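Local coordinates for sulfatase (Bacteroides fragilis CAG:558, PDB 6USS), which probably hydrolyses aryl sulfate esters at a calcium-dependent active site, as a gut bacterial member of the sulfatase family, at residues Gln115-Pro120 and Ala127-Asn132; Ile387-Gln392 and Ser406-Leu411. The protein carries 1 engineered substitution. One frame throughout, in Å; residues are numbered along the deposited sequence.

Contact 1: Gln115-Pro120 and Ala127-Asn132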
ATOM      1  N   GLN A 115     -16.247 -12.923  15.240  1.00 19.65           N
ATOM      2  CA  GLN A 115     -16.820 -13.047  16.577  1.00 26.61           C
ATOM      3  C   GLN A 115     -17.258 -11.693  17.109  1.00 24.38           C
ATOM      4  O   GLN A 115     -16.585 -10.681  16.893  1.00 26.48           O
ATOM      5  CB  GLN A 115     -15.836 -13.666  17.575  1.00 25.05           C
ATOM      6  CG  GLN A 115     -15.349 -15.055  17.221  1.00 28.84           C
ATOM      7  CD  GLN A 115     -14.109 -15.428  18.034  1.00 48.70           C
ATOM      8  OE1 GLN A 115     -14.208 -15.708  19.233  1.00 51.58           O
ATOM      9  NE2 GLN A 115     -12.925 -15.398  17.388  1.00 42.78           N
ATOM     10  N   GLN A 116     -18.384 -11.697  17.824  1.00 23.27           N
ATOM     11  CA  GLN A 116     -18.893 -10.517  18.508  1.00 20.20           C
ATOM     12  C   GLN A 116     -18.133 -10.293  19.813  1.00 17.56           C
ATOM     13  O   GLN A 116     -18.038 -11.203  20.639  1.00 19.95           O
ATOM     14  CB  GLN A 116     -20.390 -10.687  18.786  1.00 16.13           C
ATOM     15  CG  GLN A 116     -21.241 -10.813  17.529  1.00 12.58           C
ATOM     16  CD  GLN A 116     -22.693 -11.173  17.804  1.00 16.66           C
ATOM     17  OE1 GLN A 116     -23.039 -11.634  18.894  1.00 25.36           O
ATOM     18  NE2 GLN A 116     -23.557 -10.951  16.816  1.00 16.73           N
ATOM     19  N   THR A 117     -17.592  -9.081  20.001  1.00 19.83           N
ATOM     20  CA  THR A 117     -17.007  -8.688  21.285  1.00 19.55           C
ATOM     21  C   THR A 117     -18.056  -8.292  22.335  1.00 20.42           C
ATOM     22  O   THR A 117     -17.703  -8.106  23.509  1.00 16.02           O
ATOM     23  CB  THR A 117     -16.053  -7.512  21.097  1.00 19.81           C
ATOM     24  OG1 THR A 117     -16.805  -6.395  20.616  1.00 19.51           O
ATOM     25  CG2 THR A 117     -14.942  -7.850  20.106  1.00 20.93           C
ATOM     26  N   ASP A 118     -19.320  -8.153  21.932  1.00 16.43           N
ATOM     27  CA  ASP A 118     -20.397  -7.759  22.831  1.00 18.97           C
ATOM     28  C   ASP A 118     -20.430  -8.592  24.110  1.00 21.97           C
ATOM     29  O   ASP A 118     -20.261  -9.815  24.082  1.00 17.49           O
ATOM     30  CB  ASP A 118     -21.734  -7.895  22.103  1.00 14.55           C
ATOM     31  CG  ASP A 118     -21.771  -7.095  20.817  1.00 20.29           C
ATOM     32  OD1 ASP A 118     -21.412  -7.642  19.744  1.00 21.85           O
ATOM     33  OD2 ASP A 118     -22.144  -5.908  20.877  1.00 19.62           O
ATOM     34  N   ARG A 119     -20.669  -7.912  25.232  1.00 22.52           N
ATOM     35  CA  ARG A 119     -20.916  -8.594  26.496  1.00 19.89           C
ATOM     36  C   ARG A 119     -22.172  -9.464  26.387  1.00 20.63           C
ATOM     37  O   ARG A 119     -23.136  -9.080  25.712  1.00 20.70           O
ATOM     38  CB  ARG A 119     -21.071  -7.570  27.620  1.00 15.58           C
ATOM     39  CG  ARG A 119     -21.430  -8.165  28.960  1.00 19.01           C
ATOM     40  CD  ARG A 119     -21.116  -7.215  30.113  1.00 20.70           C
ATOM     41  NE  ARG A 119     -21.533  -5.832  29.874  1.00 22.66           N
ATOM     42  CZ  ARG A 119     -22.417  -5.163  30.616  1.00 27.07           C
ATOM     43  NH1 ARG A 119     -23.012  -5.758  31.650  1.00 18.57           N
ATOM     44  NH2 ARG A 119     -22.720  -3.893  30.318  1.00 19.99           N
ATOM     45  N   PRO A 120     -22.180 -10.658  26.986  1.00 17.15           N
ATOM     46  CA  PRO A 120     -23.396 -11.482  26.975  1.00 19.19           C
ATOM     47  C   PRO A 120     -24.550 -10.837  27.742  1.00 25.17           C
ATOM     48  O   PRO A 120     -24.360 -10.119  28.733  1.00 18.89           O
ATOM     49  CB  PRO A 120     -22.944 -12.782  27.643  1.00 15.70           C
ATOM     50  CG  PRO A 120     -21.493 -12.837  27.394  1.00 14.87           C
ATOM     51  CD  PRO A 120     -21.004 -11.423  27.432  1.00 16.85           C
ATOM     52  N   ALA A 127     -27.656  -7.119  17.554  1.00 23.11           N
ATOM     53  CA  ALA A 127     -27.808  -7.205  16.104  1.00 18.86           C
ATOM     54  C   ALA A 127     -26.748  -8.126  15.519  1.00 21.47           C
ATOM     55  O   ALA A 127     -25.676  -8.327  16.098  1.00 20.37           O
ATOM     56  CB  ALA A 127     -27.693  -5.826  15.465  1.00 18.82           C
ATOM     57  N   ASP A 128     -27.061  -8.707  14.361  1.00 22.36           N
ATOM     58  CA  ASP A 128     -26.065  -9.487  13.625  1.00 20.74           C
ATOM     59  C   ASP A 128     -25.205  -8.493  12.855  1.00 18.21           C
ATOM     60  O   ASP A 128     -25.304  -8.344  11.636  1.00 15.00           O
ATOM     61  CB  ASP A 128     -26.721 -10.502  12.704  1.00 18.85           C
ATOM     62  CG  ASP A 128     -25.708 -11.381  11.985  1.00 23.65           C
ATOM     63  OD1 ASP A 128     -24.499 -11.312  12.300  1.00 17.41           O
ATOM     64  OD2 ASP A 128     -26.134 -12.129  11.081  1.00 24.45           O
ATOM     65  N   TRP A 129     -24.340  -7.812  13.598  1.00 18.58           N
ATOM     66  CA  TRP A 129     -23.607  -6.663  13.100  1.00 20.96           C
ATOM     67  C   TRP A 129     -22.278  -7.087  12.450  1.00 16.86           C
ATOM     68  O   TRP A 129     -21.902  -8.260  12.445  1.00 20.45           O
ATOM     69  CB  TRP A 129     -23.421  -5.661  14.241  1.00 19.31           C
ATOM     70  CG  TRP A 129     -22.524  -6.099  15.375  1.00 24.74           C
ATOM     71  CD1 TRP A 129     -22.852  -6.915  16.436  1.00 22.01           C
ATOM     72  CD2 TRP A 129     -21.155  -5.712  15.577  1.00 22.05           C
ATOM     73  NE1 TRP A 129     -21.763  -7.059  17.279  1.00 18.81           N
ATOM     74  CE2 TRP A 129     -20.715  -6.327  16.777  1.00 19.52           C
ATOM     75  CE3 TRP A 129     -20.262  -4.900  14.865  1.00 18.13           C
ATOM     76  CZ2 TRP A 129     -19.419  -6.157  17.273  1.00 19.72           C
ATOM     77  CZ3 TRP A 129     -18.972  -4.735  15.361  1.00 19.50           C
ATOM     78  CH2 TRP A 129     -18.564  -5.363  16.555  1.00 19.12           C
ATOM     79  N   ASN A 130     -21.583  -6.111  11.862  1.00 17.98           N
ATOM     80  CA  ASN A 130     -20.435  -6.376  10.988  1.00 21.10           C
ATOM     81  C   ASN A 130     -19.136  -6.444  11.794  1.00 19.02           C
ATOM     82  O   ASN A 130     -18.257  -5.584  11.695  1.00 22.47           O
ATOM     83  CB  ASN A 130     -20.353  -5.323   9.891  1.00 17.64           C
ATOM     84  CG  ASN A 130     -21.271  -5.631   8.729  1.00 18.83           C
ATOM     85  OD1 ASN A 130     -21.513  -6.791   8.419  1.00 16.23           O
ATOM     86  ND2 ASN A 130     -21.785  -4.595   8.075  1.00 21.00           N
ATOM     87  N   VAL A 131     -19.003  -7.535  12.557  1.00 17.46           N
ATOM     88  CA  VAL A 131     -17.898  -7.758  13.488  1.00 16.62           C
ATOM     89  C   VAL A 131     -16.553  -7.654  12.786  1.00 22.13           C
ATOM     90  O   VAL A 131     -15.522  -7.485  13.441  1.00 21.26           O
ATOM     91  CB  VAL A 131     -18.007  -9.135  14.169  1.00 19.81           C
ATOM     92  CG1 VAL A 131     -19.225  -9.193  15.071  1.00 16.85           C
ATOM     93  CG2 VAL A 131     -18.049 -10.243  13.111  1.00 14.47           C
ATOM     94  N   ASN A 132     -16.543  -7.780  11.458  1.00 21.52           N
ATOM     95  CA  ASN A 132     -15.284  -7.798  10.734  1.00 18.85           C
ATOM     96  C   ASN A 132     -14.891  -6.442  10.179  1.00 25.26           C
ATOM     97  O   ASN A 132     -13.784  -6.320   9.634  1.00 22.67           O
ATOM     98  CB  ASN A 132     -15.337  -8.814   9.591  1.00 22.31           C
ATOM     99  CG  ASN A 132     -15.130 -10.244  10.065  1.00 21.14           C
ATOM    100  OD1 ASN A 132     -14.768 -10.498  11.226  1.00 17.76           O
ATOM    101  ND2 ASN A 132     -15.380 -11.193   9.168  1.00 24.66           N
TER
HETATM  102  O   HOH W   1     -22.514 -10.508  14.102  1.00 17.83           O

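Contact 2: Ile387-Gln392 and Ser406-Leu411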
ATOM      1  N   ILE A 387     -13.047  16.337   3.638  1.00 20.99           N
ATOM      2  CA  ILE A 387     -11.629  16.208   3.344  1.00 18.09           C
ATOM      3  C   ILE A 387     -11.412  16.098   1.831  1.00 21.45           C
ATOM      4  O   ILE A 387     -10.484  16.698   1.279  1.00 19.57           O
ATOM      5  CB  ILE A 387     -11.049  15.022   4.141  1.00 14.54           C
ATOM      6  CG1 ILE A 387     -10.855  15.450   5.602  1.00 14.84           C
ATOM      7  CG2 ILE A 387      -9.750  14.537   3.507  1.00 14.84           C
ATOM      8  CD1 ILE A 387     -10.790  14.329   6.630  1.00 15.10           C
ATOM      9  N   LEU A 388     -12.294  15.375   1.130  1.00 17.30           N
ATOM     10  CA  LEU A 388     -12.207  15.306  -0.325  1.00 19.97           C
ATOM     11  C   LEU A 388     -12.382  16.683  -0.962  1.00 23.46           C
ATOM     12  O   LEU A 388     -11.723  16.993  -1.969  1.00 20.29           O
ATOM     13  CB  LEU A 388     -13.248  14.321  -0.851  1.00 17.76           C
ATOM     14  CG  LEU A 388     -12.982  12.890  -0.364  1.00 18.83           C
ATOM     15  CD1 LEU A 388     -14.067  11.945  -0.828  1.00 18.80           C
ATOM     16  CD2 LEU A 388     -11.597  12.399  -0.792  1.00 12.35           C
ATOM     17  N   GLU A 389     -13.272  17.512  -0.400  1.00 17.11           N
ATOM     18  CA  GLU A 389     -13.476  18.861  -0.918  1.00 20.12           C
ATOM     19  C   GLU A 389     -12.282  19.754  -0.610  1.00 22.17           C
ATOM     20  O   GLU A 389     -11.891  20.588  -1.435  1.00 17.11           O
ATOM     21  CB  GLU A 389     -14.758  19.458  -0.337  1.00 20.40           C
ATOM     22  CG  GLU A 389     -14.994  20.927  -0.691  1.00 18.12           C
ATOM     23  CD  GLU A 389     -16.414  21.396  -0.351  1.00 31.28           C
ATOM     24  OE1 GLU A 389     -17.230  20.566   0.139  1.00 26.82           O
ATOM     25  OE2 GLU A 389     -16.722  22.590  -0.593  1.00 28.09           O
ATOM     26  N   MET A 390     -11.692  19.596   0.577  1.00 23.44           N
ATOM     27  CA  MET A 390     -10.481  20.339   0.887  1.00 18.88           C
ATOM     28  C   MET A 390      -9.390  20.001  -0.106  1.00 19.82           C
ATOM     29  O   MET A 390      -8.584  20.864  -0.483  1.00 23.89           O
ATOM     30  CB  MET A 390     -10.013  20.028   2.307  1.00 18.99           C
ATOM     31  CG  MET A 390     -10.780  20.702   3.406  1.00 23.07           C
ATOM     32  SD  MET A 390     -10.461  19.808   4.936  1.00 24.98           S
ATOM     33  CE  MET A 390     -11.146  20.882   6.175  1.00 16.61           C
ATOM     34  N   ALA A 391      -9.339  18.736  -0.526  1.00 20.75           N
ATOM     35  CA  ALA A 391      -8.341  18.264  -1.476  1.00 19.45           C
ATOM     36  C   ALA A 391      -8.710  18.580  -2.921  1.00 19.07           C
ATOM     37  O   ALA A 391      -7.968  18.206  -3.839  1.00 17.85           O
ATOM     38  CB  ALA A 391      -8.130  16.762  -1.293  1.00 19.98           C
ATOM     39  N   GLN A 392      -9.826  19.278  -3.134  1.00 23.13           N
ATOM     40  CA  GLN A 392     -10.265  19.683  -4.466  1.00 24.11           C
ATOM     41  C   GLN A 392     -10.486  18.471  -5.358  1.00 18.78           C
ATOM     42  O   GLN A 392     -10.221  18.509  -6.560  1.00 26.35           O
ATOM     43  CB  GLN A 392      -9.274  20.663  -5.100  1.00 19.42           C
ATOM     44  CG  GLN A 392      -8.956  21.853  -4.226  1.00 12.60           C
ATOM     45  CD  GLN A 392      -7.859  22.705  -4.824  1.00 15.89           C
ATOM     46  OE1 GLN A 392      -7.583  22.631  -6.027  1.00 25.02           O
ATOM     47  NE2 GLN A 392      -7.208  23.504  -3.990  1.00 15.67           N
ATOM     48  N   SER A 406     -20.718  17.752   3.797  1.00 17.96           N
ATOM     49  CA  SER A 406     -19.562  18.633   3.906  1.00 19.04           C
ATOM     50  C   SER A 406     -19.823  19.773   4.887  1.00 22.18           C
ATOM     51  O   SER A 406     -20.899  20.380   4.877  1.00 24.99           O
ATOM     52  CB  SER A 406     -19.201  19.194   2.543  1.00 14.37           C
ATOM     53  OG  SER A 406     -18.020  19.943   2.653  1.00 19.81           O
ATOM     54  N   PHE A 407     -18.858  20.030   5.773  1.00 14.80           N
ATOM     55  CA  PHE A 407     -18.929  21.181   6.654  1.00 13.69           C
ATOM     56  C   PHE A 407     -18.030  22.311   6.178  1.00 20.20           C
ATOM     57  O   PHE A 407     -17.795  23.263   6.927  1.00 19.32           O
ATOM     58  CB  PHE A 407     -18.601  20.805   8.108  1.00 17.40           C
ATOM     59  CG  PHE A 407     -17.334  19.983   8.297  1.00 18.64           C
ATOM     60  CD1 PHE A 407     -16.074  20.570   8.202  1.00 16.64           C
ATOM     61  CD2 PHE A 407     -17.409  18.634   8.638  1.00 16.64           C
ATOM     62  CE1 PHE A 407     -14.902  19.821   8.389  1.00 12.92           C
ATOM     63  CE2 PHE A 407     -16.236  17.873   8.834  1.00 18.95           C
ATOM     64  CZ  PHE A 407     -14.980  18.472   8.710  1.00 13.79           C
ATOM     65  N   ILE A 408     -17.532  22.231   4.946  1.00 17.61           N
ATOM     66  CA  ILE A 408     -16.758  23.318   4.349  1.00 20.02           C
ATOM     67  C   ILE A 408     -17.572  24.614   4.403  1.00 19.91           C
ATOM     68  O   ILE A 408     -16.987  25.689   4.623  1.00 19.86           O
ATOM     69  CB  ILE A 408     -16.322  22.974   2.910  1.00 22.54           C
ATOM     70  CG1 ILE A 408     -15.049  22.129   2.886  1.00 17.34           C
ATOM     71  CG2 ILE A 408     -15.965  24.223   2.133  1.00 18.02           C
ATOM     72  CD1 ILE A 408     -14.991  21.033   3.897  1.00 23.26           C
ATOM     73  N   PRO A 409     -18.899  24.594   4.213  1.00 19.73           N
ATOM     74  CA  PRO A 409     -19.656  25.849   4.387  1.00 22.39           C
ATOM     75  C   PRO A 409     -19.586  26.413   5.796  1.00 21.64           C
ATOM     76  O   PRO A 409     -19.753  27.627   5.960  1.00 24.21           O
ATOM     77  CB  PRO A 409     -21.093  25.468   3.994  1.00 18.04           C
ATOM     78  CG  PRO A 409     -20.919  24.399   3.015  1.00 21.29           C
ATOM     79  CD  PRO A 409     -19.713  23.591   3.492  1.00 20.71           C
ATOM     80  N   LEU A 410     -19.345  25.589   6.821  1.00 22.35           N
ATOM     81  CA  LEU A 410     -19.099  26.157   8.142  1.00 17.89           C
ATOM     82  C   LEU A 410     -17.704  26.752   8.224  1.00 14.49           C
ATOM     83  O   LEU A 410     -17.510  27.799   8.849  1.00 18.81           O
ATOM     84  CB  LEU A 410     -19.294  25.100   9.226  1.00 17.91           C
ATOM     85  CG  LEU A 410     -20.686  24.470   9.254  1.00 18.21           C
ATOM     86  CD1 LEU A 410     -20.709  23.215  10.123  1.00 15.20           C
ATOM     87  CD2 LEU A 410     -21.704  25.491   9.728  1.00 15.59           C
ATOM     88  N   LEU A 411     -16.730  26.118   7.574  1.00 16.25           N
ATOM     89  CA  LEU A 411     -15.362  26.630   7.621  1.00 20.00           C
ATOM     90  C   LEU A 411     -15.250  27.983   6.925  1.00 21.28           C
ATOM     91  O   LEU A 411     -14.456  28.837   7.333  1.00 17.29           O
ATOM     92  CB  LEU A 411     -14.408  25.624   6.989  1.00 12.03           C
ATOM     93  CG  LEU A 411     -14.309  24.316   7.765  1.00 17.73           C
ATOM     94  CD1 LEU A 411     -13.573  23.294   6.919  1.00 17.89           C
ATOM     95  CD2 LEU A 411     -13.620  24.519   9.111  1.00 12.39           C
TER

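Contact 1: Gln115-Pro120 and Ala127-Asn132
Q115 meets V131 through its backbone: the carbonyl O rests 3.4 Å from V131 CB, while its own side chain starts off away from the other segment. Q116 follows with CG anti to the carbonyl carbon (chi1 -63°) and an extended chain beyond. This brings CG to 3.6 Å from V131 CG1 and slides the amide past the W129 indole with the two planes only 15° apart. The same V131 CG1 sits over one face of that indole, toward the rim. Beyond it, Q116 NE2 donates to a water at 2.9 Å, which in turn donates to W129 O and to D128 OD1, an oxygen that H142 also binds. Both segments are irregular loop, lying before and after the short strand 124-125 within the sulfatase family region, and D128 and N130 are each the centre of an inverse gamma turn. T117 adds OG1 near the indole edge, though its hydrogen bond goes to W109 O. At D118 the carboxylate stands nearly perpendicular to the ring, and OD1, somewhat out of the indole plane, takes W129 NE1-H on its syn lone pair at 2.6 Å (147° at the hydrogen). N108, N429 and H430 N all bind D118 OD2, fixing the acid's rotation.

Contact 2: Ile387-Gln392 and Ser406-Leu411
E389 reaches across to S406 and I408 with one long, extended side chain. S406 OG donates to E389 OE1 at 2.7 Å, approaching from above the carboxylate, 45° out of its plane. The other oxygen, OE2, lies against I408 CG2 at 3.3 Å, and the aliphatic part of the glutamate runs alongside the isoleucine in the opposite direction, E389 CG being 3.8 Å from I408 CG1. With CG anti to the backbone N (chi1 174°), the glutamate chain is carried out past I408 to the serine.

One residue on, M390 supplies the apolar half. Its CE comes within 3.5 Å of L411 CD1, the two side chains crossing at about a right angle, and it also approaches the F407 ring obliquely. L411 CD1 lies at the edge of that same ring, in its plane, so methionine, phenylalanine and leucine form one hydrophobic cluster. I408 CD1 joins it more loosely, 4.3 Å from M390 CG.

Behind these contacts, S406 OG is itself fixed: it accepts I408 N-H at 3.3 Å with a nearly straight bond (163°), making an ST turn that leads into helix 408-412, with F407 at the N-cap position. F407 N is bound by S386 OG, and its ring packs edge-to-face with F383; S386 and F383 both belong to helix 383-390. M390 also touches I316 and I318 of strand 315-321, and L411 touches V77 and F79 of strand 77-83.

Helix 383-390 then ends in a Schellman motif at Q392, whose phi is positive. This is helix-to-helix packing over the large mixed sheet of the alkaline phosphatase-like sulfatase fold.

How the contacts relate
Contact 1 closes before contact 2 opens along the chain, and the two lie far apart: their centres are 34 Å from each other and their nearest atoms about 20 Å. Each centre is about 19 Å from the centre of the chain. Neither includes a calcium ligand, and both lie away from the metal site. The metal is held by D42, D43, D322, N323 and the engineered C88. In contact 1 the T117 side chain is about 13 Å from the ion. Contact 2 has a link through the sheet: M390 packs on strand 315-321, which directly precedes D322 and N323.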